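Local atomic coordinates of nucleoside diphosphate kinase (Pyrobaculum aerophilum, PDB entry 1XQI), a protein that probably makes nucleoside triphosphates other than ATP by passing the ATP gamma phosphate to nucleoside diphosphates through a phosphorylated enzyme intermediate. Residues Ile92-Asp96 with Pro97-Gly101; Trp187-Glu190 with Glu191-Leu194; Lys53-Pro56 with Glu57-Glu60. The protein carries 6 engineered substitutions. All coordinates share one frame; numbering follows the deposited sequence.

Contact 3 and contact 2 meet in the ferredoxin-like core. Trp187 CZ2 of contact 2 packs on Ile59 CD1 of contact 3 at 3.9 Å, although the two centres are 18 Å apart. The Trp187 side chain is about 7 Å from that of His172, the predicted phosphohistidine, and that of Ile59 is about 9 Å from it. Contact 1 stands apart, mostly in the insert at residues 68-100. Its nearest atoms are about 10 Å from contact 3 and about 17 Å from contact 2. Contacts 1 and 2 lie on opposite sides of the chain's centre. Between subunits, Leu194 of contact 2 packs on Lys53 of the second subunit.

Contact 1. Residues Ile92-Asp96 with Pro97-Gly101; sequences IGTDD and PVEVG
The carboxylates of Asp96 and Glu99 are turned 70° against each other at the start of helix 97-112, where Asp96 is the N-cap. Glu99 N approaches one face of the Asp96 group, 55° out of its plane, and gives a capping bond to OD1 at 3.2 Å. The other oxygen, Asp96 OD2, lies 3.4 Å from Pro97 CD. With CG anti to the backbone N (chi1 172°), the Asp96 carboxylate is carried over the first turn. Its OD1 is 3.7 Å from Glu99 OE2. These like charges probably repel, and the helix N-terminus may offset this in part.

Thr94 builds an ST turn just ahead of the cap: its OG1 accepts a nearly straight bond of 2.9 Å from Asp96 N. The same hydroxyl gives a weak bond to Glu99 OE1. Asp96 O also takes the helical bond from Val100 N.

Apart from the polar groups, Ile92 and Val100 cross at about a right angle beside Tyr81 and Leu77 of helix 67-84. This packs the end of helix 88-92 against the start of helix 97-112. The touching methyls are Ile92 CD1 and Val100 CG2, 3.9 Å apart.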
# COMPACT_ATOMS: atom_id res chain seq x y z
N ILE A 92 -20.11 7.77 -31.54
CA ILE A 92 -18.65 7.90 -31.44
C ILE A 92 -17.97 8.04 -32.80
O ILE A 92 -16.74 8.00 -32.90
CB ILE A 92 -18.01 6.72 -30.67
CG1 ILE A 92 -18.62 5.37 -31.10
CG2 ILE A 92 -18.07 6.93 -29.15
CD1 ILE A 92 -17.79 4.17 -30.66
N GLY A 93 -18.76 8.15 -33.85
CA GLY A 93 -18.22 8.44 -35.17
C GLY A 93 -17.77 7.27 -36.03
O GLY A 93 -17.49 7.46 -37.23
N THR A 94 -17.69 6.07 -35.45
CA THR A 94 -17.28 4.90 -36.22
C THR A 94 -18.02 3.62 -35.78
O THR A 94 -18.50 3.55 -34.66
CB THR A 94 -15.74 4.65 -36.13
OG1 THR A 94 -15.42 3.42 -36.80
CG2 THR A 94 -15.28 4.55 -34.66
N ASP A 95 -18.10 2.61 -36.63
CA ASP A 95 -18.51 1.27 -36.14
C ASP A 95 -17.44 0.21 -36.39
O ASP A 95 -17.73 -0.99 -36.31
CB ASP A 95 -19.87 0.80 -36.72
CG ASP A 95 -19.89 0.78 -38.27
OD1 ASP A 95 -21.00 0.72 -38.83
OD2 ASP A 95 -18.82 0.83 -38.93
N ASP A 96 -16.23 0.64 -36.69
CA ASP A 96 -15.15 -0.29 -36.95
C ASP A 96 -14.59 -0.82 -35.60
O ASP A 96 -14.11 -0.01 -34.81
CB ASP A 96 -14.06 0.39 -37.76
CG ASP A 96 -12.85 -0.47 -37.87
OD1 ASP A 96 -11.73 -0.04 -37.54
OD2 ASP A 96 -13.02 -1.63 -38.28
N PRO A 97 -14.68 -2.15 -35.33
CA PRO A 97 -14.22 -2.75 -34.05
C PRO A 97 -12.88 -2.22 -33.50
O PRO A 97 -12.84 -1.78 -32.33
CB PRO A 97 -14.13 -4.24 -34.37
CG PRO A 97 -15.21 -4.47 -35.37
CD PRO A 97 -15.25 -3.19 -36.23
N VAL A 98 -11.82 -2.26 -34.32
CA VAL A 98 -10.48 -1.74 -33.97
C VAL A 98 -10.47 -0.21 -33.64
O VAL A 98 -9.82 0.22 -32.67
CB VAL A 98 -9.45 -2.04 -35.09
CG1 VAL A 98 -8.14 -1.34 -34.84
CG2 VAL A 98 -9.20 -3.51 -35.17
N GLU A 99 -11.16 0.59 -34.45
CA GLU A 99 -11.27 2.03 -34.17
C GLU A 99 -12.03 2.29 -32.87
O GLU A 99 -11.71 3.22 -32.13
CB GLU A 99 -11.88 2.81 -35.37
CG GLU A 99 -10.82 3.24 -36.45
CD GLU A 99 -11.44 3.75 -37.76
OE1 GLU A 99 -12.38 4.58 -37.71
OE2 GLU A 99 -10.99 3.34 -38.87
N VAL A 100 -13.02 1.45 -32.60
CA VAL A 100 -13.78 1.50 -31.35
C VAL A 100 -12.88 1.07 -30.15
O VAL A 100 -12.90 1.71 -29.11
CB VAL A 100 -15.10 0.62 -31.42
CG1 VAL A 100 -15.79 0.56 -30.09
CG2 VAL A 100 -16.05 1.15 -32.47
N GLY A 101 -12.11 -0.00 -30.30
CA GLY A 101 -11.10 -0.38 -29.35
C GLY A 101 -10.10 0.75 -29.05
O GLY A 101 -9.62 0.88 -27.91

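Contact 2. Residues Trp187-Glu190 with Glu191-Leu194; sequences WFRE and EEVL
After helix 177-187 the chain makes two overlapping turns, with Glu192 N bonded to Arg189 O at 3.1 Å and Val193 N to Glu190 O at 3.2 Å. These turns lead the C-terminal tail of the ferredoxin-like fold to strand 45-52, an outermost strand within this chain, where the backbone of Leu194 bonds to Val47.

Arg189 and Glu192 form a stacked salt bridge on the outer side of the turns. The guanidinium and carboxylate planes are only 14° apart. Glu192 OE1 sits over the centre of one guanidinium face, 3.3 Å from Arg189 CZ. No N-H of Arg189 points at this oxygen, so their pairing is one of charges rather than a hydrogen bond. Lys50 NZ adds a long, weak ion pair to it. The Arg189 chain bends at both chi2 and chi3 (89° and 63°), which folds its head back over Glu192.

Phe188 lies on the inner side, against Ala48, Val119 and Val121 of the sheet. Its ring and the Glu192 carboxylate are steeply inclined to each other. Val193 crosses Phe188 at about a right angle and also packs on Val47. Val193 CG2 rests 3.5 Å from Phe188 CB and 4.0 Å from Phe188 CG.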
# COMPACT_ATOMS: atom_id res chain seq x y z
N TRP A 187 5.42 -2.45 -14.13
CA TRP A 187 5.32 -1.57 -12.95
C TRP A 187 6.43 -1.70 -11.90
O TRP A 187 6.60 -0.78 -11.12
CB TRP A 187 4.00 -1.82 -12.22
CG TRP A 187 2.78 -1.35 -12.92
CD1 TRP A 187 1.79 -2.12 -13.48
CD2 TRP A 187 2.39 0.01 -13.13
NE1 TRP A 187 0.82 -1.32 -14.05
CE2 TRP A 187 1.15 -0.01 -13.83
CE3 TRP A 187 2.97 1.25 -12.81
CZ2 TRP A 187 0.47 1.15 -14.21
CZ3 TRP A 187 2.30 2.42 -13.19
CH2 TRP A 187 1.06 2.36 -13.90
N PHE A 188 7.15 -2.82 -11.85
CA PHE A 188 8.13 -3.07 -10.79
C PHE A 188 9.51 -3.49 -11.31
O PHE A 188 9.61 -4.39 -12.15
CB PHE A 188 7.59 -4.11 -9.76
CG PHE A 188 6.30 -3.69 -9.09
CD1 PHE A 188 5.08 -4.17 -9.54
CD2 PHE A 188 6.30 -2.78 -8.05
CE1 PHE A 188 3.89 -3.78 -8.98
CE2 PHE A 188 5.11 -2.37 -7.45
CZ PHE A 188 3.89 -2.87 -7.91
N ARG A 189 10.57 -2.86 -10.80
CA ARG A 189 11.92 -3.39 -11.01
C ARG A 189 12.03 -4.69 -10.23
O ARG A 189 11.25 -4.94 -9.33
CB ARG A 189 13.01 -2.42 -10.52
CG ARG A 189 13.28 -1.19 -11.42
CD ARG A 189 12.39 0.00 -11.07
NE ARG A 189 12.58 0.55 -9.70
CZ ARG A 189 11.88 1.57 -9.19
NH1 ARG A 189 10.94 2.18 -9.93
NH2 ARG A 189 12.11 2.01 -7.95
N GLU A 190 12.99 -5.54 -10.58
CA GLU A 190 13.25 -6.78 -9.83
C GLU A 190 13.27 -6.58 -8.31
O GLU A 190 12.68 -7.36 -7.56
CB GLU A 190 14.57 -7.40 -10.30
CG GLU A 190 14.45 -8.07 -11.66
CD GLU A 190 13.12 -8.83 -11.77
OE1 GLU A 190 12.24 -8.39 -12.55
OE2 GLU A 190 12.95 -9.84 -11.04
N GLU A 191 13.92 -5.50 -7.88
CA GLU A 191 14.19 -5.23 -6.47
C GLU A 191 12.92 -4.90 -5.67
O GLU A 191 12.91 -5.03 -4.44
CB GLU A 191 15.21 -4.07 -6.34
CG GLU A 191 16.52 -4.23 -7.13
CD GLU A 191 16.47 -3.52 -8.48
OE1 GLU A 191 16.82 -2.31 -8.56
OE2 GLU A 191 16.07 -4.17 -9.48
N GLU A 192 11.87 -4.48 -6.36
CA GLU A 192 10.60 -4.15 -5.70
C GLU A 192 9.65 -5.33 -5.55
O GLU A 192 8.75 -5.26 -4.72
CB GLU A 192 9.89 -3.00 -6.42
CG GLU A 192 10.65 -1.69 -6.44
CD GLU A 192 9.80 -0.54 -6.99
OE1 GLU A 192 9.53 -0.53 -8.22
OE2 GLU A 192 9.41 0.35 -6.18
N VAL A 193 9.84 -6.40 -6.34
CA VAL A 193 9.01 -7.61 -6.22
C VAL A 193 9.78 -8.57 -5.35
O VAL A 193 10.62 -9.35 -5.82
CB VAL A 193 8.68 -8.29 -7.59
CG1 VAL A 193 7.81 -9.53 -7.38
CG2 VAL A 193 7.99 -7.32 -8.51
N LEU A 194 9.48 -8.52 -4.07
CA LEU A 194 10.38 -9.12 -3.09
C LEU A 194 10.13 -10.61 -2.71
O LEU A 194 9.04 -10.98 -2.23
CB LEU A 194 10.54 -8.19 -1.88
CG LEU A 194 9.35 -7.35 -1.45
CD1 LEU A 194 8.59 -8.19 -0.45
CD2 LEU A 194 9.78 -5.98 -0.87

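Contact 3. Residues Lys53-Pro56 with Glu57-Glu60; sequences KASP and EEIE
Glu58 turns its side chain back along the first turn of helix 56-62 to meet Ser55, the N-cap residue. The Glu58 CG is anti to the carbonyl carbon (chi1 -70°), and the chain runs extended beyond it, so the carboxylate ends beside the Ser55 backbone. Glu58 OE1 presents its anti lone pair to Ser55 N, and the bond is 2.9 Å long and nearly straight at 166°. It runs from the N-cap N-H to the side chain three residues on, as in one half of a capping box; the return bond to Glu58 N is not made. A weak bond from Ser55 OG to the same oxygen is doubtful, because OG also lies unusually close to Glu58 CG. With an alanine here instead of the glutamate, Ser55 N would probably lose this acceptor, and the residues ahead of the helix would be freer to move.

The first helical bonds run from Ile59 N to Ser55 O at 3.2 Å and from Glu60 N to Pro56 O at 2.9 Å.

On the buried side the end of Ile59 reaches Ala54: Ile59 CD1 lies 3.7 Å from Ala54 CB, and both residues pack on Trp187 of helix 177-187. Ile59 also meets Val109 and Met112 of helix 97-112.

Besides these backbone bonds, one charged group and one apolar pair link the end of strand 45-52 to the start of helix 56-62. The Glu58 carboxylate lies near the positive end of the helix dipole, which would probably stabilise its negative charge.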
# COMPACT_ATOMS: atom_id res chain seq x y z
N LYS A 53 0.66 8.00 -9.21
CA LYS A 53 0.04 8.86 -10.22
C LYS A 53 0.60 8.55 -11.61
O LYS A 53 1.70 8.96 -11.94
CB LYS A 53 0.31 10.32 -9.86
CG LYS A 53 -0.68 11.30 -10.47
CD LYS A 53 -2.13 11.03 -10.02
CE LYS A 53 -3.08 11.70 -10.98
NZ LYS A 53 -2.57 11.48 -12.39
N ALA A 54 -0.14 7.81 -12.42
CA ALA A 54 0.34 7.39 -13.73
C ALA A 54 0.14 8.45 -14.81
O ALA A 54 -0.84 9.17 -14.81
CB ALA A 54 -0.35 6.12 -14.13
N SER A 55 1.09 8.55 -15.73
CA SER A 55 0.93 9.44 -16.88
C SER A 55 0.11 8.79 -18.00
O SER A 55 0.06 7.56 -18.10
CB SER A 55 2.30 9.83 -17.43
OG SER A 55 3.11 8.68 -17.59
N PRO A 56 -0.57 9.61 -18.83
CA PRO A 56 -1.13 9.04 -20.07
C PRO A 56 -0.26 8.05 -20.85
O PRO A 56 -0.77 6.97 -21.15
CB PRO A 56 -1.51 10.29 -20.88
CG PRO A 56 -1.96 11.27 -19.79
CD PRO A 56 -0.96 11.03 -18.65
N GLU A 57 1.00 8.36 -21.15
CA GLU A 57 1.81 7.41 -21.97
C GLU A 57 1.99 6.08 -21.29
O GLU A 57 1.96 5.04 -21.95
CB GLU A 57 3.18 7.95 -22.43
CG GLU A 57 3.76 9.08 -21.59
CD GLU A 57 3.19 10.49 -21.95
OE1 GLU A 57 3.33 10.92 -23.13
OE2 GLU A 57 2.62 11.17 -21.02
N GLU A 58 2.15 6.10 -19.97
CA GLU A 58 2.31 4.87 -19.18
C GLU A 58 1.10 3.95 -19.30
O GLU A 58 1.25 2.75 -19.49
CB GLU A 58 2.55 5.21 -17.70
CG GLU A 58 3.91 5.85 -17.37
CD GLU A 58 4.09 6.02 -15.86
OE1 GLU A 58 3.22 6.67 -15.23
OE2 GLU A 58 5.10 5.51 -15.31
N ILE A 59 -0.09 4.51 -19.21
CA ILE A 59 -1.28 3.71 -19.34
C ILE A 59 -1.46 3.23 -20.79
O ILE A 59 -1.87 2.07 -21.02
CB ILE A 59 -2.51 4.40 -18.74
CG1 ILE A 59 -2.28 4.70 -17.24
CG2 ILE A 59 -3.73 3.54 -18.90
CD1 ILE A 59 -1.79 3.50 -16.37
N GLU A 60 -1.11 4.11 -21.75
CA GLU A 60 -1.06 3.76 -23.20
C GLU A 60 -0.21 2.53 -23.43
O GLU A 60 -0.61 1.63 -24.15
CB GLU A 60 -0.54 4.92 -24.07
CG GLU A 60 -1.57 5.52 -25.04
CD GLU A 60 -1.44 7.06 -25.22
OE1 GLU A 60 -0.99 7.52 -26.30
OE2 GLU A 60 -1.79 7.83 -24.30